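Long-range contact in HydG protein (Carboxydothermus hydrogenoformans, PDB 4RTB), which is a radical SAM maturase of [FeFe]-hydrogenase that binds a [4Fe-4S] cluster and S-adenosylmethionine and acts as a CO/CN synthase: residues Arg333-Ala347 and Arg373-Phe387. Residues are numbered along the deposited sequence; the frame is centred on the assembly and turned at random.
Sequences RDELVELGVSQMSAA and RSLAEIVEVLIDKGF
Two successive outer helices of the radical SAM barrel, 330-339 and 375-384, meet over strand 343-345, and Asp334 meets Leu382 of the second helix and Lys385 and Phe387 of the turn that follows it. The short helical segments 333-339 and 375-384 cross at -51°, and their axes come within 11.5 Å of each other. No hydrogen bond links the two segments; side chains make most of the contact, and Ala347 CA adds a CA-H...O contact to Arg373 O (3.2 Å). Asp334 OD1 forms a salt bridge with Lys385 NZ at 3.3 Å, and the Lys385 and Asp334 side chains cross at about a right angle. Asp334 OD2 is taken on its syn side by NH1 of Arg333, 2.9 Å away. The Arg333 chain bends at chi2 and chi3 (-122° and -73°), and its guanidinium lies against Ile378, Val381 and Leu382. The carboxylate thus has a basic partner on each oxygen, which probably favours its charged form in this buried place. Both faces of the Phe387 ring have a neighbour. Val337 CG1 sits over the ring centre in a CH-pi contact, 3.8 Å from the centroid, and Lys385 O lies over the opposite face. Asp334 CB and Glu338 CG meet the ring edge. Farther along, Met344 CE and Ile378 CD1 touch tip to tip at 3.6 Å, and Ala346 CB packs on Ile378 and Leu375. Strand 343-345 runs between parallel strands 95-105 and 321-324, while helix 438-454 flanks helix 375-384 through Ala376, Glu380 and Ile383.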
loop_
_atom_site.group_PDB
_atom_site.type_symbol
_atom_site.label_atom_id
_atom_site.label_comp_id
_atom_site.label_asym_id
_atom_site.label_seq_id
_atom_site.Cartn_x
_atom_site.Cartn_y
_atom_site.Cartn_z
ATOM N N ARG A 333 0.125 13.500 -4.703
ATOM C CA ARG A 333 -0.159 12.628 -3.569
ATOM C C ARG A 333 -1.611 12.751 -3.107
ATOM O O ARG A 333 -2.339 11.751 -3.029
ATOM C CB ARG A 333 0.805 12.952 -2.420
ATOM C CG ARG A 333 0.704 12.054 -1.204
ATOM C CD ARG A 333 0.409 12.865 0.048
ATOM N NE ARG A 333 1.545 13.651 0.520
ATOM C CZ ARG A 333 1.427 14.790 1.199
ATOM N NH1 ARG A 333 0.224 15.280 1.470
ATOM N NH2 ARG A 333 2.508 15.447 1.597
ATOM N N ASP A 334 -2.044 13.977 -2.832
ATOM C CA ASP A 334 -3.391 14.179 -2.310
ATOM C C ASP A 334 -4.467 14.073 -3.397
ATOM O O ASP A 334 -5.638 13.837 -3.092
ATOM C CB ASP A 334 -3.468 15.521 -1.586
ATOM C CG ASP A 334 -2.551 15.572 -0.374
ATOM O OD1 ASP A 334 -2.062 16.665 -0.027
ATOM O OD2 ASP A 334 -2.311 14.505 0.226
ATOM N N GLU A 335 -4.072 14.231 -4.659
ATOM C CA GLU A 335 -4.973 13.916 -5.767
ATOM C C GLU A 335 -5.248 12.412 -5.774
ATOM O O GLU A 335 -6.387 11.976 -5.950
ATOM C CB GLU A 335 -4.387 14.356 -7.115
ATOM C CG GLU A 335 -5.165 15.483 -7.797
ATOM C CD GLU A 335 -5.074 15.439 -9.317
ATOM O OE1 GLU A 335 -3.963 15.612 -9.862
ATOM O OE2 GLU A 335 -6.122 15.232 -9.967
ATOM N N LEU A 336 -4.195 11.626 -5.570
ATOM C CA LEU A 336 -4.315 10.176 -5.503
ATOM C C LEU A 336 -5.147 9.775 -4.292
ATOM O O LEU A 336 -5.922 8.819 -4.357
ATOM C CB LEU A 336 -2.933 9.520 -5.451
ATOM C CG LEU A 336 -2.039 9.785 -6.666
ATOM C CD1 LEU A 336 -0.626 9.277 -6.425
ATOM C CD2 LEU A 336 -2.632 9.164 -7.922
ATOM N N VAL A 337 -4.994 10.507 -3.192
ATOM C CA VAL A 337 -5.844 10.269 -2.030
ATOM C C VAL A 337 -7.306 10.554 -2.396
ATOM O O VAL A 337 -8.201 9.802 -2.008
ATOM C CB VAL A 337 -5.417 11.123 -0.812
ATOM C CG1 VAL A 337 -6.378 10.920 0.346
ATOM C CG2 VAL A 337 -3.995 10.771 -0.389
ATOM N N GLU A 338 -7.537 11.624 -3.158
ATOM C CA GLU A 338 -8.879 11.943 -3.659
ATOM C C GLU A 338 -9.457 10.813 -4.514
ATOM O O GLU A 338 -10.652 10.514 -4.436
ATOM C CB GLU A 338 -8.862 13.240 -4.485
ATOM C CG GLU A 338 -9.103 14.533 -3.708
ATOM C CD GLU A 338 -8.909 15.782 -4.567
ATOM O OE1 GLU A 338 -9.612 15.930 -5.592
ATOM O OE2 GLU A 338 -8.046 16.616 -4.216
ATOM N N LEU A 339 -8.607 10.190 -5.328
ATOM C CA LEU A 339 -9.077 9.249 -6.343
ATOM C C LEU A 339 -9.154 7.780 -5.908
ATOM O O LEU A 339 -9.676 6.951 -6.655
ATOM C CB LEU A 339 -8.195 9.349 -7.589
ATOM C CG LEU A 339 -8.703 10.262 -8.706
ATOM C CD1 LEU A 339 -8.524 11.724 -8.340
ATOM C CD2 LEU A 339 -8.008 9.945 -10.016
ATOM N N GLY A 340 -8.640 7.442 -4.728
ATOM C CA GLY A 340 -8.779 6.074 -4.251
ATOM C C GLY A 340 -7.862 5.593 -3.140
ATOM O O GLY A 340 -8.226 4.697 -2.376
ATOM N N VAL A 341 -6.668 6.172 -3.062
ATOM C CA VAL A 341 -5.680 5.796 -2.054
ATOM C C VAL A 341 -6.237 5.932 -0.639
ATOM O O VAL A 341 -6.811 6.960 -0.291
ATOM C CB VAL A 341 -4.407 6.656 -2.188
ATOM C CG1 VAL A 341 -3.501 6.483 -0.980
ATOM C CG2 VAL A 341 -3.674 6.321 -3.477
ATOM N N SER A 342 -6.072 4.892 0.174
ATOM C CA SER A 342 -6.593 4.907 1.537
ATOM C C SER A 342 -5.487 4.787 2.582
ATOM O O SER A 342 -5.729 4.990 3.774
ATOM C CB SER A 342 -7.614 3.784 1.727
ATOM O OG SER A 342 -7.045 2.524 1.419
ATOM N N GLN A 343 -4.278 4.454 2.136
ATOM C CA GLN A 343 -3.132 4.334 3.034
ATOM C C GLN A 343 -1.894 5.027 2.474
ATOM O O GLN A 343 -1.667 5.036 1.264
ATOM C CB GLN A 343 -2.813 2.865 3.317
ATOM C CG GLN A 343 -3.357 2.357 4.637
ATOM C CD GLN A 343 -2.661 1.092 5.103
ATOM O OE1 GLN A 343 -1.539 1.138 5.608
ATOM N NE2 GLN A 343 -3.324 -0.045 4.933
ATOM N N MET A 344 -1.083 5.582 3.368
ATOM C CA MET A 344 0.038 6.420 2.959
ATOM C C MET A 344 1.249 6.311 3.878
ATOM O O MET A 344 1.110 6.155 5.091
ATOM C CB MET A 344 -0.407 7.874 2.903
ATOM C CG MET A 344 -0.445 8.473 1.521
ATOM S SD MET A 344 -0.979 10.180 1.667
ATOM C CE MET A 344 0.150 10.756 2.936
ATOM N N SER A 345 2.438 6.417 3.292
ATOM C CA SER A 345 3.670 6.457 4.068
ATOM C C SER A 345 4.099 7.904 4.283
ATOM O O SER A 345 4.440 8.607 3.331
ATOM C CB SER A 345 4.779 5.673 3.366
ATOM O OG SER A 345 5.189 6.328 2.180
ATOM N N ALA A 346 4.074 8.346 5.535
ATOM C CA ALA A 346 4.429 9.718 5.858
ATOM C C ALA A 346 5.693 9.777 6.699
ATOM O O ALA A 346 5.882 8.966 7.606
ATOM C CB ALA A 346 3.286 10.403 6.579
ATOM N N ALA A 347 6.552 10.744 6.390
ATOM C CA ALA A 347 7.814 10.937 7.104
ATOM C C ALA A 347 8.660 9.667 7.076
ATOM O O ALA A 347 9.445 9.401 7.991
ATOM C CB ALA A 347 7.559 11.373 8.535
ATOM N N ARG A 373 10.682 14.516 4.952
ATOM C CA ARG A 373 9.679 15.500 5.353
ATOM C C ARG A 373 9.029 15.124 6.684
ATOM O O ARG A 373 8.900 13.945 7.008
ATOM C CB ARG A 373 8.611 15.664 4.266
ATOM C CG ARG A 373 7.957 14.371 3.805
ATOM C CD ARG A 373 6.689 14.662 3.011
ATOM N NE ARG A 373 6.660 13.971 1.724
ATOM C CZ ARG A 373 6.462 14.576 0.556
ATOM N NH1 ARG A 373 6.269 15.888 0.509
ATOM N NH2 ARG A 373 6.452 13.868 -0.565
ATOM N N SER A 374 8.622 16.134 7.450
ATOM C CA SER A 374 8.117 15.917 8.805
ATOM C C SER A 374 6.639 15.552 8.844
ATOM O O SER A 374 5.844 16.080 8.074
ATOM C CB SER A 374 8.348 17.161 9.662
ATOM O OG SER A 374 7.702 17.031 10.916
ATOM N N LEU A 375 6.282 14.662 9.767
ATOM C CA LEU A 375 4.910 14.173 9.892
ATOM C C LEU A 375 3.912 15.298 10.162
ATOM O O LEU A 375 2.842 15.344 9.548
ATOM C CB LEU A 375 4.821 13.121 11.000
ATOM C CG LEU A 375 3.429 12.558 11.304
ATOM C CD1 LEU A 375 2.861 11.830 10.096
ATOM C CD2 LEU A 375 3.470 11.637 12.517
ATOM N N ALA A 376 4.267 16.200 11.074
ATOM C CA ALA A 376 3.400 17.322 11.425
ATOM C C ALA A 376 3.066 18.181 10.207
ATOM O O ALA A 376 1.927 18.622 10.044
ATOM C CB ALA A 376 4.048 18.172 12.506
ATOM N N GLU A 377 4.061 18.410 9.355
ATOM C CA GLU A 377 3.866 19.179 8.131
ATOM C C GLU A 377 2.817 18.546 7.223
ATOM O O GLU A 377 1.858 19.205 6.818
ATOM C CB GLU A 377 5.188 19.329 7.374
ATOM C CG GLU A 377 5.965 20.586 7.733
ATOM C CD GLU A 377 7.414 20.534 7.282
ATOM O OE1 GLU A 377 7.682 20.033 6.168
ATOM O OE2 GLU A 377 8.287 20.991 8.050
ATOM N N ILE A 378 2.993 17.266 6.910
ATOM C CA ILE A 378 2.085 16.597 5.988
ATOM C C ILE A 378 0.707 16.418 6.617
ATOM O O ILE A 378 -0.287 16.309 5.902
ATOM C CB ILE A 378 2.641 15.225 5.525
ATOM C CG1 ILE A 378 2.009 14.070 6.304
ATOM C CG2 ILE A 378 4.158 15.192 5.615
ATOM C CD1 ILE A 378 1.105 13.198 5.463
ATOM N N VAL A 379 0.643 16.394 7.946
ATOM C CA VAL A 379 -0.645 16.332 8.630
ATOM C C VAL A 379 -1.359 17.667 8.474
ATOM O O VAL A 379 -2.567 17.716 8.246
ATOM C CB VAL A 379 -0.491 15.989 10.127
ATOM C CG1 VAL A 379 -1.771 16.293 10.887
ATOM C CG2 VAL A 379 -0.107 14.530 10.295
ATOM N N GLU A 380 -0.591 18.745 8.595
ATOM C CA GLU A 380 -1.084 20.093 8.339
ATOM C C GLU A 380 -1.671 20.182 6.931
ATOM O O GLU A 380 -2.833 20.569 6.744
ATOM C CB GLU A 380 0.053 21.099 8.512
ATOM C CG GLU A 380 -0.330 22.429 9.130
ATOM C CD GLU A 380 0.892 23.233 9.538
ATOM O OE1 GLU A 380 2.022 22.720 9.378
ATOM O OE2 GLU A 380 0.725 24.372 10.022
ATOM N N VAL A 381 -0.862 19.807 5.943
ATOM C CA VAL A 381 -1.291 19.835 4.551
ATOM C C VAL A 381 -2.548 18.996 4.330
ATOM O O VAL A 381 -3.491 19.448 3.685
ATOM C CB VAL A 381 -0.179 19.338 3.606
ATOM C CG1 VAL A 381 -0.646 19.394 2.160
ATOM C CG2 VAL A 381 1.083 20.164 3.794
ATOM N N LEU A 382 -2.562 17.781 4.873
ATOM C CA LEU A 382 -3.723 16.905 4.748
ATOM C C LEU A 382 -4.969 17.551 5.331
ATOM O O LEU A 382 -6.046 17.499 4.736
ATOM C CB LEU A 382 -3.471 15.563 5.439
ATOM C CG LEU A 382 -2.588 14.554 4.705
ATOM C CD1 LEU A 382 -2.485 13.260 5.498
ATOM C CD2 LEU A 382 -3.132 14.291 3.314
ATOM N N ILE A 383 -4.814 18.166 6.497
ATOM C CA ILE A 383 -5.943 18.750 7.195
ATOM C C ILE A 383 -6.460 19.969 6.436
ATOM O O ILE A 383 -7.637 20.318 6.541
ATOM C CB ILE A 383 -5.570 19.126 8.651
ATOM C CG1 ILE A 383 -6.705 18.765 9.607
ATOM C CG2 ILE A 383 -5.205 20.601 8.780
ATOM C CD1 ILE A 383 -6.423 19.151 11.033
ATOM N N ASP A 384 -5.589 20.602 5.653
ATOM C CA ASP A 384 -6.014 21.747 4.854
ATOM C C ASP A 384 -6.699 21.322 3.555
ATOM O O ASP A 384 -7.542 22.049 3.028
ATOM C CB ASP A 384 -4.828 22.663 4.551
ATOM C CG ASP A 384 -4.844 23.928 5.391
ATOM O OD1 ASP A 384 -5.299 24.977 4.884
ATOM O OD2 ASP A 384 -4.406 23.872 6.558
ATOM N N LYS A 385 -6.346 20.145 3.044
ATOM C CA LYS A 385 -6.991 19.615 1.843
ATOM C C LYS A 385 -8.287 18.885 2.203
ATOM O O LYS A 385 -8.903 18.232 1.357
ATOM C CB LYS A 385 -6.044 18.682 1.079
ATOM C CG LYS A 385 -4.683 19.296 0.779
ATOM C CD LYS A 385 -4.184 18.961 -0.622
ATOM C CE LYS A 385 -2.822 19.593 -0.886
ATOM N NZ LYS A 385 -2.231 19.149 -2.182
ATOM N N GLY A 386 -8.690 19.001 3.468
ATOM C CA GLY A 386 -9.973 18.494 3.920
ATOM C C GLY A 386 -9.985 17.027 4.301
ATOM O O GLY A 386 -11.052 16.427 4.446
ATOM N N PHE A 387 -8.800 16.453 4.479
ATOM C CA PHE A 387 -8.666 15.024 4.755
ATOM C C PHE A 387 -8.562 14.709 6.247
ATOM O O PHE A 387 -8.127 15.543 7.042
ATOM C CB PHE A 387 -7.444 14.462 4.024
ATOM C CG PHE A 387 -7.591 14.435 2.530
ATOM C CD1 PHE A 387 -6.521 14.757 1.711
ATOM C CD2 PHE A 387 -8.794 14.076 1.942
ATOM C CE1 PHE A 387 -6.648 14.729 0.332
ATOM C CE2 PHE A 387 -8.928 14.047 0.563
ATOM C CZ PHE A 387 -7.853 14.373 -0.242
#